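Local coordinates for attaching and effacing protein, pathogenesis factor (Escherichia coli, PDB 4E9L) that is an adhesin of the intimin/invasin family whose immunoglobulin-like domains probably form a stalk that extends from the bacterial surface and serves attachment to host cells, at residues V199-D204 with A285-I290; G209-V214 with V257-T262; A233-T238 with L269-L274. All coordinates share one frame; numbering follows the deposited sequence.

All three contacts lie in one invasin-type immunoglobulin-like domain, one of several strung along this extended fragment, and together they define its two-sheet sandwich. Contact 2 is an antiparallel pair in the sheet ordered 198-201, 211-217, 255-261, 244-252. Contact 3 pairs 231-236 with 267-275 in the opposing sheet, and contact 1 joins the first strand of the domain to its last. Contact centres are about 9 Å (1 and 2), 10 Å (1 and 3) and 12 Å (2 and 3) apart. Along the chain, contacts 2 and 3 interleave, and both are enclosed by contact 1, in which the first and last strands, lying in different sheets, meet and join the two sheets of the sandwich.

Contact 1: V199-D204 with A285-I290; sequences VSVAED and AQLTVI
Val201 and Ala285 meet where the first strand of an immunoglobulin-like sandwich passes from one sheet to the other. Strands 199-201 and 285-290 belong to opposing sheets and run almost the same way, 19° apart, with their axes 6.4 Å from each other at the closest; the chain between Val201 and Asp204 then swings over to the edge of strand 285-290.

The apolar part of the contact gathers round the methyl of Ala285. CG1 of Val201 comes within 3.8 Å of Ala285 CB, having been set beside its own backbone N (chi1 -71°), and CG1 of Val199 reaches the same methyl, Ala285 CB, at 4.1 Å. Farther along, CD2 of Leu287 approaches Val201 CG1 at 4.2 Å and also packs on the carbonyl oxygen of Glu203. Val214 of the one sheet packs on both valines; from the other, Val271 packs on Val201 and Pro273 on Val199.

The polar part centres on the carbonyl oxygen of Asp204. Thr288 N donates to Asp204 O at 2.8 Å in a nearly straight bond (169° at the hydrogen), coming in from well outside the carbonyl plane. This opens the parallel pairing that continues through Val206. Beside it, the CA-H of Leu287 makes a supplementary contact with the oxygen. Glu268 holds both the Thr288 hydroxyl and the amide nitrogen of the Gln286 side chain. A water fastens the edge further, donating to Asp204 O at 3.2 Å and to Thr288 OG1 at 2.8 Å.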
ATOM      1  N   VAL A 199      -1.242   0.392  -8.204  1.00 15.82           N
ATOM      2  CA  VAL A 199      -1.836   0.055  -6.910  1.00 15.80           C
ATOM      3  C   VAL A 199      -1.568  -1.436  -6.598  1.00 18.85           C
ATOM      4  O   VAL A 199      -1.659  -2.275  -7.490  1.00 18.31           O
ATOM      5  CB  VAL A 199      -3.333   0.472  -6.746  1.00 20.42           C
ATOM      6  CG1 VAL A 199      -4.238  -0.235  -7.754  1.00 20.37           C
ATOM      7  CG2 VAL A 199      -3.828   0.188  -5.317  1.00 20.35           C
ATOM      8  N   SER A 200      -1.278  -1.751  -5.324  1.00 15.79           N
ATOM      9  CA  SER A 200      -0.938  -3.086  -4.867  1.00 15.73           C
ATOM     10  C   SER A 200      -1.551  -3.314  -3.487  1.00 19.95           C
ATOM     11  O   SER A 200      -1.726  -2.369  -2.740  1.00 19.66           O
ATOM     12  CB  SER A 200       0.590  -3.182  -4.780  1.00 19.69           C
ATOM     13  OG  SER A 200       1.053  -4.371  -4.166  1.00 33.92           O
ATOM     14  N   VAL A 201      -1.886  -4.561  -3.150  1.00 17.23           N
ATOM     15  CA  VAL A 201      -2.394  -4.910  -1.811  1.00 16.32           C
ATOM     16  C   VAL A 201      -1.369  -5.856  -1.178  1.00 19.63           C
ATOM     17  O   VAL A 201      -0.750  -6.645  -1.895  1.00 19.18           O
ATOM     18  CB  VAL A 201      -3.849  -5.468  -1.744  1.00 19.66           C
ATOM     19  CG1 VAL A 201      -4.875  -4.377  -2.045  1.00 19.39           C
ATOM     20  CG2 VAL A 201      -4.035  -6.693  -2.648  1.00 20.10           C
ATOM     21  N   ALA A 202      -1.140  -5.718   0.128  1.00 14.47           N
ATOM     22  CA  ALA A 202      -0.155  -6.513   0.861  1.00 14.52           C
ATOM     23  C   ALA A 202      -0.504  -8.014   0.888  1.00 20.25           C
ATOM     24  O   ALA A 202       0.400  -8.847   0.865  1.00 18.97           O
ATOM     25  CB  ALA A 202      -0.008  -5.983   2.276  1.00 14.43           C
ATOM     26  N   GLU A 203      -1.810  -8.340   0.915  1.00 18.10           N
ATOM     27  CA  GLU A 203      -2.336  -9.708   0.951  1.00 19.17           C
ATOM     28  C   GLU A 203      -3.456  -9.830  -0.068  1.00 24.71           C
ATOM     29  O   GLU A 203      -4.373  -8.999  -0.059  1.00 24.64           O
ATOM     30  CB  GLU A 203      -2.906 -10.037   2.347  1.00 20.61           C
ATOM     31  CG  GLU A 203      -1.894  -9.957   3.475  1.00 30.42           C
ATOM     32  CD  GLU A 203      -2.491  -9.474   4.781  1.00 50.81           C
ATOM     33  OE1 GLU A 203      -2.479  -8.244   5.035  1.00 44.63           O
ATOM     34  OE2 GLU A 203      -2.961 -10.335   5.557  1.00 40.82           O
ATOM     35  N   ASP A 204      -3.428 -10.879  -0.907  1.00 22.84           N
ATOM     36  CA  ASP A 204      -4.528 -11.037  -1.869  1.00 23.68           C
ATOM     37  C   ASP A 204      -5.671 -11.965  -1.389  1.00 23.32           C
ATOM     38  O   ASP A 204      -6.653 -12.184  -2.106  1.00 21.50           O
ATOM     39  CB  ASP A 204      -4.042 -11.305  -3.288  1.00 27.46           C
ATOM     40  CG  ASP A 204      -3.196 -12.540  -3.466  1.00 39.93           C
ATOM     41  OD1 ASP A 204      -3.274 -13.445  -2.605  1.00 40.50           O
ATOM     42  OD2 ASP A 204      -2.452 -12.603  -4.463  1.00 48.96           O
ATOM     43  N   ALA A 285      -6.436  -3.028  -7.735  1.00 19.38           N
ATOM     44  CA  ALA A 285      -5.784  -4.158  -7.058  1.00 19.71           C
ATOM     45  C   ALA A 285      -6.919  -5.140  -6.674  1.00 24.78           C
ATOM     46  O   ALA A 285      -7.995  -4.706  -6.247  1.00 23.34           O
ATOM     47  CB  ALA A 285      -5.053  -3.699  -5.816  1.00 19.84           C
ATOM     48  N   GLN A 286      -6.702  -6.442  -6.872  1.00 21.73           N
ATOM     49  CA  GLN A 286      -7.736  -7.403  -6.568  1.00 23.04           C
ATOM     50  C   GLN A 286      -7.381  -8.343  -5.415  1.00 25.15           C
ATOM     51  O   GLN A 286      -6.244  -8.818  -5.284  1.00 22.65           O
ATOM     52  CB  GLN A 286      -8.145  -8.183  -7.828  1.00 26.20           C
ATOM     53  CG  GLN A 286      -9.508  -8.891  -7.724  1.00 55.40           C
ATOM     54  CD  GLN A 286     -10.148  -9.189  -9.068  1.00 86.44           C
ATOM     55  OE1 GLN A 286      -9.726  -8.710 -10.131  1.00 86.45           O
ATOM     56  NE2 GLN A 286     -11.216  -9.965  -9.045  1.00 80.82           N
ATOM     57  N   LEU A 287      -8.373  -8.575  -4.556  1.00 21.04           N
ATOM     58  CA  LEU A 287      -8.223  -9.529  -3.478  1.00 20.43           C
ATOM     59  C   LEU A 287      -9.489 -10.351  -3.312  1.00 21.56           C
ATOM     60  O   LEU A 287     -10.558  -9.993  -3.837  1.00 21.76           O
ATOM     61  CB  LEU A 287      -7.704  -8.919  -2.147  1.00 20.86           C
ATOM     62  CG  LEU A 287      -8.570  -7.945  -1.332  1.00 25.74           C
ATOM     63  CD1 LEU A 287      -9.522  -8.697  -0.368  1.00 26.80           C
ATOM     64  CD2 LEU A 287      -7.679  -7.123  -0.420  1.00 28.68           C
ATOM     65  N   THR A 288      -9.345 -11.468  -2.624  1.00 16.72           N
ATOM     66  CA  THR A 288     -10.449 -12.339  -2.279  1.00 16.76           C
ATOM     67  C   THR A 288     -10.664 -12.211  -0.782  1.00 19.02           C
ATOM     68  O   THR A 288      -9.725 -12.416   0.014  1.00 18.00           O
ATOM     69  CB  THR A 288     -10.140 -13.791  -2.706  1.00 24.24           C
ATOM     70  OG1 THR A 288     -10.079 -13.824  -4.130  1.00 25.58           O
ATOM     71  CG2 THR A 288     -11.205 -14.777  -2.259  1.00 24.14           C
ATOM     72  N   VAL A 289     -11.897 -11.904  -0.390  1.00 15.26           N
ATOM     73  CA  VAL A 289     -12.267 -11.928   1.025  1.00 13.05           C
ATOM     74  C   VAL A 289     -12.706 -13.384   1.310  1.00 16.70           C
ATOM     75  O   VAL A 289     -13.626 -13.905   0.678  1.00 15.27           O
ATOM     76  CB  VAL A 289     -13.318 -10.872   1.465  1.00 15.61           C
ATOM     77  CG1 VAL A 289     -13.568 -10.932   2.983  1.00 14.35           C
ATOM     78  CG2 VAL A 289     -12.904  -9.460   1.046  1.00 14.96           C
ATOM     79  N   ILE A 290     -12.001 -14.041   2.213  1.00 14.90           N
ATOM     80  CA  ILE A 290     -12.282 -15.409   2.645  1.00 15.27           C
ATOM     81  C   ILE A 290     -12.976 -15.352   4.001  1.00 18.67           C
ATOM     82  O   ILE A 290     -13.102 -14.255   4.547  1.00 15.91           O
ATOM     83  CB  ILE A 290     -10.983 -16.256   2.622  1.00 18.76           C
ATOM     84  CG1 ILE A 290      -9.931 -15.763   3.672  1.00 18.80           C
ATOM     85  CG2 ILE A 290     -10.404 -16.287   1.173  1.00 18.21           C
ATOM     86  CD1 ILE A 290      -8.737 -16.777   3.960  1.00 17.92           C
TER
HETATM   87  O   HOH W   1      -7.534 -13.127  -4.985  1.00 43.40           O

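Contact 2: G209-V214 with V257-T262; sequences GESTTV and VATLTT
An antiparallel backbone pairing joins Ser211-Val214 to Val257-Thr261, the two inner strands of the four-stranded sheet in which 198-201 and 244-252 form the edges. Thr212 with Leu260 and Val214 with Ala258 are the hydrogen-bonded pairs, each closed by two N-H to O bonds. That from Val214 N to Ala258 O is practically straight, 2.8 Å long and 179° at the hydrogen. Ser211 with Thr261 and Thr213 with Thr259 are the non-hydrogen-bonded pairs between and beside them.

The two faces differ in character. On the inner one, CG2 of Val214 lies 3.6 Å from CB of Leu260, the two side chains meeting at a slant, and Trp248 packs on both Val214 and Ala258. Thr212 shares this face, but its hydroxyl is taken by Glu203. On the outer face the hydroxyls of Thr213 and Thr259 share a water, 2.8 Å from Thr213 OG1 and 3.0 Å from Thr259 OG1. With OG1 turned beside the backbone N in both threonines (chi1 -55° and -54°), their methyls are left to pack: CG2 of Thr213 on Val257 CB, and CG2 of Thr259 on Ser211 CB at 3.6 Å.

Where strand 211-217 begins and 255-261 ends, Thr262 grips the carbonyl oxygen of Glu210 twice. Thr262 N donates to Glu210 O at 3.0 Å from a position tilted out of the carbonyl plane, while Thr262 OG1 donates to the same Glu210 O at 2.9 Å in that plane, on a lone pair. The same hydroxyl receives a weak bond from Gly209 N. Gly209, whose positive phi suits glycine, turns the chain into the strand. Alternating core and surface residues on paired central strands are the pattern of a β-sandwich sheet, here that of a bacterial immunoglobulin-like domain.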
ATOM      1  N   GLY A 209     -13.618  -9.275   8.133  1.00 16.86           N
ATOM      2  CA  GLY A 209     -13.444  -8.450   9.329  1.00 16.44           C
ATOM      3  C   GLY A 209     -12.019  -7.946   9.507  1.00 20.47           C
ATOM      4  O   GLY A 209     -11.784  -7.042  10.306  1.00 22.04           O
ATOM      5  N   GLU A 210     -11.044  -8.535   8.786  1.00 15.98           N
ATOM      6  CA  GLU A 210      -9.631  -8.156   8.916  1.00 14.73           C
ATOM      7  C   GLU A 210      -9.251  -7.155   7.831  1.00 18.62           C
ATOM      8  O   GLU A 210     -10.030  -6.884   6.906  1.00 16.10           O
ATOM      9  CB  GLU A 210      -8.687  -9.392   8.905  1.00 15.91           C
ATOM     10  CG  GLU A 210      -9.020 -10.488   9.919  1.00 26.65           C
ATOM     11  CD  GLU A 210      -9.069 -10.076  11.378  1.00 47.66           C
ATOM     12  OE1 GLU A 210      -8.310  -9.160  11.772  1.00 40.46           O
ATOM     13  OE2 GLU A 210      -9.870 -10.676  12.133  1.00 53.89           O
ATOM     14  N   SER A 211      -8.066  -6.602   7.957  1.00 14.28           N
ATOM     15  CA  SER A 211      -7.630  -5.569   7.042  1.00 15.30           C
ATOM     16  C   SER A 211      -6.293  -5.888   6.406  1.00 19.65           C
ATOM     17  O   SER A 211      -5.584  -6.795   6.865  1.00 17.61           O
ATOM     18  CB  SER A 211      -7.546  -4.252   7.809  1.00 17.47           C
ATOM     19  OG  SER A 211      -6.538  -4.347   8.799  1.00 25.81           O
ATOM     20  N   THR A 212      -5.964  -5.159   5.330  1.00 16.93           N
ATOM     21  CA  THR A 212      -4.674  -5.219   4.637  1.00 16.66           C
ATOM     22  C   THR A 212      -4.238  -3.789   4.267  1.00 18.40           C
ATOM     23  O   THR A 212      -5.026  -2.852   4.391  1.00 18.49           O
ATOM     24  CB  THR A 212      -4.701  -6.200   3.422  1.00 20.25           C
ATOM     25  OG1 THR A 212      -3.357  -6.439   2.991  1.00 20.91           O
ATOM     26  CG2 THR A 212      -5.478  -5.661   2.234  1.00 15.34           C
ATOM     27  N   THR A 213      -2.986  -3.632   3.826  1.00 13.67           N
ATOM     28  CA  THR A 213      -2.435  -2.358   3.403  1.00 12.82           C
ATOM     29  C   THR A 213      -2.500  -2.259   1.898  1.00 13.42           C
ATOM     30  O   THR A 213      -2.163  -3.208   1.178  1.00 14.43           O
ATOM     31  CB  THR A 213      -0.987  -2.153   3.910  1.00 15.66           C
ATOM     32  OG1 THR A 213      -0.980  -2.303   5.329  1.00 19.16           O
ATOM     33  CG2 THR A 213      -0.448  -0.761   3.543  1.00 15.37           C
ATOM     34  N   VAL A 214      -2.973  -1.128   1.440  1.00 11.10           N
ATOM     35  CA  VAL A 214      -3.050  -0.791   0.015  1.00 12.56           C
ATOM     36  C   VAL A 214      -1.921   0.205  -0.215  1.00 16.81           C
ATOM     37  O   VAL A 214      -1.814   1.163   0.552  1.00 17.55           O
ATOM     38  CB  VAL A 214      -4.413  -0.156  -0.349  1.00 17.85           C
ATOM     39  CG1 VAL A 214      -4.489   0.165  -1.846  1.00 18.38           C
ATOM     40  CG2 VAL A 214      -5.546  -1.062   0.048  1.00 19.29           C
ATOM     41  N   VAL A 257      -0.040   5.119   1.331  1.00 11.96           N
ATOM     42  CA  VAL A 257      -0.604   3.865   1.859  1.00 11.56           C
ATOM     43  C   VAL A 257      -1.934   4.098   2.553  1.00 16.16           C
ATOM     44  O   VAL A 257      -2.162   5.178   3.101  1.00 15.63           O
ATOM     45  CB  VAL A 257       0.375   3.073   2.776  1.00 16.19           C
ATOM     46  CG1 VAL A 257       1.662   2.681   2.022  1.00 16.19           C
ATOM     47  CG2 VAL A 257       0.692   3.856   4.064  1.00 15.94           C
ATOM     48  N   ALA A 258      -2.800   3.071   2.577  1.00 13.35           N
ATOM     49  CA  ALA A 258      -4.085   3.159   3.287  1.00 11.63           C
ATOM     50  C   ALA A 258      -4.427   1.787   3.794  1.00 14.81           C
ATOM     51  O   ALA A 258      -3.891   0.788   3.297  1.00 13.16           O
ATOM     52  CB  ALA A 258      -5.192   3.670   2.348  1.00 11.82           C
ATOM     53  N   THR A 259      -5.323   1.731   4.781  1.00 12.77           N
ATOM     54  CA  THR A 259      -5.851   0.484   5.332  1.00 12.31           C
ATOM     55  C   THR A 259      -7.189   0.151   4.693  1.00 16.38           C
ATOM     56  O   THR A 259      -8.128   0.945   4.745  1.00 14.45           O
ATOM     57  CB  THR A 259      -5.983   0.545   6.856  1.00 15.78           C
ATOM     58  OG1 THR A 259      -4.719   0.910   7.400  1.00 15.60           O
ATOM     59  CG2 THR A 259      -6.449  -0.811   7.453  1.00 14.76           C
ATOM     60  N   LEU A 260      -7.284  -1.049   4.145  1.00 13.48           N
ATOM     61  CA  LEU A 260      -8.518  -1.543   3.550  1.00 15.83           C
ATOM     62  C   LEU A 260      -9.059  -2.532   4.579  1.00 18.70           C
ATOM     63  O   LEU A 260      -8.364  -3.500   4.904  1.00 17.92           O
ATOM     64  CB  LEU A 260      -8.204  -2.264   2.207  1.00 17.44           C
ATOM     65  CG  LEU A 260      -9.389  -2.755   1.343  1.00 25.40           C
ATOM     66  CD1 LEU A 260      -8.906  -3.141  -0.045  1.00 27.15           C
ATOM     67  CD2 LEU A 260     -10.015  -4.004   1.932  1.00 31.08           C
ATOM     68  N   THR A 261     -10.267  -2.278   5.112  1.00 14.64           N
ATOM     69  CA  THR A 261     -10.882  -3.188   6.081  1.00 14.85           C
ATOM     70  C   THR A 261     -12.025  -3.915   5.378  1.00 19.13           C
ATOM     71  O   THR A 261     -12.893  -3.268   4.797  1.00 18.64           O
ATOM     72  CB  THR A 261     -11.397  -2.450   7.345  1.00 19.76           C
ATOM     73  OG1 THR A 261     -10.397  -1.567   7.859  1.00 21.03           O
ATOM     74  CG2 THR A 261     -11.841  -3.428   8.453  1.00 20.31           C
ATOM     75  N   THR A 262     -12.039  -5.241   5.438  1.00 16.42           N
ATOM     76  CA  THR A 262     -13.146  -6.008   4.830  1.00 17.40           C
ATOM     77  C   THR A 262     -14.290  -6.088   5.843  1.00 21.94           C
ATOM     78  O   THR A 262     -14.060  -5.913   7.036  1.00 20.58           O
ATOM     79  CB  THR A 262     -12.684  -7.434   4.461  1.00 22.28           C
ATOM     80  OG1 THR A 262     -12.394  -8.124   5.667  1.00 18.19           O
ATOM     81  CG2 THR A 262     -11.463  -7.441   3.536  1.00 23.47           C
TER
HETATM   82  O   HOH W   2      -2.915  -1.465   7.140  1.00 27.55           O

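Contact 3: A233-T238 with L269-L274; sequences ASLTGT and LRVMPL
Leu235, with CG turned anti to its carbonyl carbon (chi1 -66°), brings its CD2 methyl to 3.7 Å from Val271 CB, the two side chains side by side and pointing the same way into the sandwich. Ala233 continues this face, its methyl CB at the looser distance of 4.4 Å from Val271 CG2. The opposite face carries Ser234, Thr236, Arg270 and Met272. Here the Thr236 and Arg270 side chains cross at about a right angle; in the conformer modelled, one of two, the guanidinium lies with one face over the carbonyl carbon of Thr236. A water 2.7 Å from Thr236 OG1 also donates weakly to Arg270 O. Near the far end, Leu274 CD1 lies 3.7 Å from Ala233 C.

Behind these side chains stands the antiparallel backbone. Ser234 pairs with Met272 and Thr236 with Arg270, each through two bonds; Met272 N to Ser234 O is 2.9 Å and nearly straight (175°). Gly237, in a conformation that favours glycine, takes the chain out of the strand, and its carbonyl is met by the Ser240 hydroxyl.

Strand 231-236 is an edge of its sheet, while 267-275 lies inside it, bonded on its other side to 278-290 through Ala285 and Leu287. Across the sandwich, Val245 of strand 244-252 covers Ala233 and Leu235, and Val201 of strand 198-201 covers Val271.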
ATOM      1  N   ALA A 233     -10.869   6.481  -2.619  1.00 19.38           N
ATOM      2  CA  ALA A 233     -10.858   5.152  -3.219  1.00 18.10           C
ATOM      3  C   ALA A 233     -12.236   4.704  -3.584  1.00 21.20           C
ATOM      4  O   ALA A 233     -13.235   5.112  -2.975  1.00 21.78           O
ATOM      5  CB  ALA A 233     -10.204   4.130  -2.275  1.00 18.38           C
ATOM      6  N   SER A 234     -12.283   3.822  -4.566  1.00 16.01           N
ATOM      7  CA  SER A 234     -13.503   3.179  -5.026  1.00 16.59           C
ATOM      8  C   SER A 234     -13.325   1.666  -4.756  1.00 21.43           C
ATOM      9  O   SER A 234     -12.273   1.096  -5.091  1.00 19.73           O
ATOM     10  CB  SER A 234     -13.683   3.427  -6.523  1.00 21.33           C
ATOM     11  OG  SER A 234     -14.814   2.719  -6.992  1.00 32.12           O
ATOM     12  N   LEU A 235     -14.341   1.037  -4.152  1.00 19.25           N
ATOM     13  CA  LEU A 235     -14.376  -0.398  -3.866  1.00 19.58           C
ATOM     14  C   LEU A 235     -15.493  -1.021  -4.698  1.00 24.09           C
ATOM     15  O   LEU A 235     -16.607  -0.511  -4.699  1.00 24.36           O
ATOM     16  CB  LEU A 235     -14.625  -0.678  -2.360  1.00 19.05           C
ATOM     17  CG  LEU A 235     -13.528  -0.261  -1.364  1.00 22.76           C
ATOM     18  CD1 LEU A 235     -13.867  -0.753   0.033  1.00 22.27           C
ATOM     19  CD2 LEU A 235     -12.155  -0.863  -1.739  1.00 23.94           C
ATOM     20  N   THR A 236     -15.196  -2.091  -5.422  1.00 20.79           N
ATOM     21  CA  THR A 236     -16.189  -2.787  -6.256  1.00 21.80           C
ATOM     22  C   THR A 236     -16.080  -4.299  -6.051  1.00 25.15           C
ATOM     23  O   THR A 236     -15.108  -4.777  -5.464  1.00 23.62           O
ATOM     24  CB  THR A 236     -16.082  -2.389  -7.739  1.00 29.01           C
ATOM     25  OG1 THR A 236     -14.767  -2.677  -8.217  1.00 31.47           O
ATOM     26  CG2 THR A 236     -16.432  -0.931  -7.998  1.00 29.21           C
ATOM     27  N   GLY A 237     -17.088  -5.028  -6.530  1.00 22.23           N
ATOM     28  CA  GLY A 237     -17.127  -6.478  -6.428  1.00 21.57           C
ATOM     29  C   GLY A 237     -18.054  -6.943  -5.331  1.00 23.98           C
ATOM     30  O   GLY A 237     -18.543  -6.136  -4.525  1.00 21.12           O
ATOM     31  N   THR A 238     -18.318  -8.247  -5.312  1.00 21.92           N
ATOM     32  CA  THR A 238     -19.203  -8.938  -4.357  1.00 21.65           C
ATOM     33  C   THR A 238     -18.925  -8.517  -2.914  1.00 23.15           C
ATOM     34  O   THR A 238     -19.841  -8.201  -2.163  1.00 21.13           O
ATOM     35  CB  THR A 238     -19.021 -10.466  -4.535  1.00 33.67           C
ATOM     36  OG1 THR A 238     -19.382 -10.826  -5.869  1.00 39.83           O
ATOM     37  CG2 THR A 238     -19.819 -11.293  -3.529  1.00 36.20           C
ATOM     38  N   LEU A 269     -13.133  -8.586  -4.307  1.00 18.96           N
ATOM     39  CA  LEU A 269     -13.066  -7.174  -3.973  1.00 19.21           C
ATOM     40  C   LEU A 269     -11.962  -6.512  -4.816  1.00 21.93           C
ATOM     41  O   LEU A 269     -10.863  -7.054  -4.933  1.00 22.10           O
ATOM     42  CB  LEU A 269     -12.737  -7.056  -2.463  1.00 19.59           C
ATOM     43  CG  LEU A 269     -12.611  -5.658  -1.858  1.00 24.31           C
ATOM     44  CD1 LEU A 269     -13.825  -4.832  -2.155  1.00 25.33           C
ATOM     45  CD2 LEU A 269     -12.445  -5.745  -0.349  1.00 27.35           C
ATOM     46  N   ARG A 270     -12.265  -5.348  -5.394  1.00 18.37           N
ATOM     47  CA  ARG A 270     -11.309  -4.571  -6.187  0.50 18.33           C
ATOM     48  C   ARG A 270     -11.210  -3.178  -5.596  1.00 22.59           C
ATOM     49  O   ARG A 270     -12.235  -2.608  -5.209  1.00 20.92           O
ATOM     50  CB  ARG A 270     -11.728  -4.491  -7.670  0.50 20.09           C
ATOM     51  CG  ARG A 270     -11.601  -5.821  -8.403  0.50 30.39           C
ATOM     52  CD  ARG A 270     -12.139  -5.781  -9.829  0.50 37.39           C
ATOM     53  NE  ARG A 270     -13.573  -5.483  -9.900  0.50 40.32           N
ATOM     54  CZ  ARG A 270     -14.545  -6.370  -9.706  0.50 51.83           C
ATOM     55  NH1 ARG A 270     -14.255  -7.629  -9.395  0.50 44.79           N
ATOM     56  NH2 ARG A 270     -15.814  -6.001  -9.804  0.50 34.18           N
ATOM     57  N   VAL A 271      -9.976  -2.646  -5.497  1.00 18.29           N
ATOM     58  CA  VAL A 271      -9.715  -1.328  -4.956  1.00 17.56           C
ATOM     59  C   VAL A 271      -9.039  -0.460  -5.994  1.00 20.76           C
ATOM     60  O   VAL A 271      -7.974  -0.807  -6.509  1.00 20.60           O
ATOM     61  CB  VAL A 271      -8.971  -1.327  -3.578  1.00 20.48           C
ATOM     62  CG1 VAL A 271      -7.693  -2.149  -3.604  1.00 20.26           C
ATOM     63  CG2 VAL A 271      -8.696   0.102  -3.073  1.00 19.98           C
ATOM     64  N   MET A 272      -9.658   0.671  -6.283  1.00 15.60           N
ATOM     65  CA  MET A 272      -9.118   1.654  -7.206  1.00 15.70           C
ATOM     66  C   MET A 272      -8.893   2.972  -6.442  1.00 20.35           C
ATOM     67  O   MET A 272      -9.873   3.621  -6.072  1.00 19.83           O
ATOM     68  CB  MET A 272     -10.053   1.844  -8.420  1.00 18.34           C
ATOM     69  CG  MET A 272      -9.604   2.947  -9.403  1.00 21.44           C
ATOM     70  SD  MET A 272      -7.905   2.715  -9.996  1.00 25.68           S
ATOM     71  CE  MET A 272      -8.214   1.442 -11.270  1.00 22.94           C
ATOM     72  N   PRO A 273      -7.630   3.387  -6.175  1.00 18.13           N
ATOM     73  CA  PRO A 273      -7.421   4.712  -5.570  1.00 17.06           C
ATOM     74  C   PRO A 273      -7.882   5.750  -6.584  1.00 20.37           C
ATOM     75  O   PRO A 273      -7.828   5.514  -7.809  1.00 18.45           O
ATOM     76  CB  PRO A 273      -5.896   4.816  -5.388  1.00 17.99           C
ATOM     77  CG  PRO A 273      -5.377   3.454  -5.631  1.00 23.04           C
ATOM     78  CD  PRO A 273      -6.343   2.777  -6.557  1.00 19.28           C
ATOM     79  N   LEU A 274      -8.419   6.857  -6.063  1.00 18.04           N
ATOM     80  CA  LEU A 274      -8.959   7.921  -6.892  1.00 19.43           C
ATOM     81  C   LEU A 274      -8.253   9.239  -6.640  1.00 24.19           C
ATOM     82  O   LEU A 274      -7.996   9.601  -5.487  1.00 23.09           O
ATOM     83  CB  LEU A 274     -10.466   8.119  -6.622  1.00 19.85           C
ATOM     84  CG  LEU A 274     -11.429   6.948  -6.833  1.00 25.06           C
ATOM     85  CD1 LEU A 274     -12.790   7.268  -6.234  1.00 26.42           C
ATOM     86  CD2 LEU A 274     -11.594   6.601  -8.303  1.00 26.32           C
TER
HETATM   87  O   HOH W   3     -12.810  -0.868  -7.828  1.00 25.88           O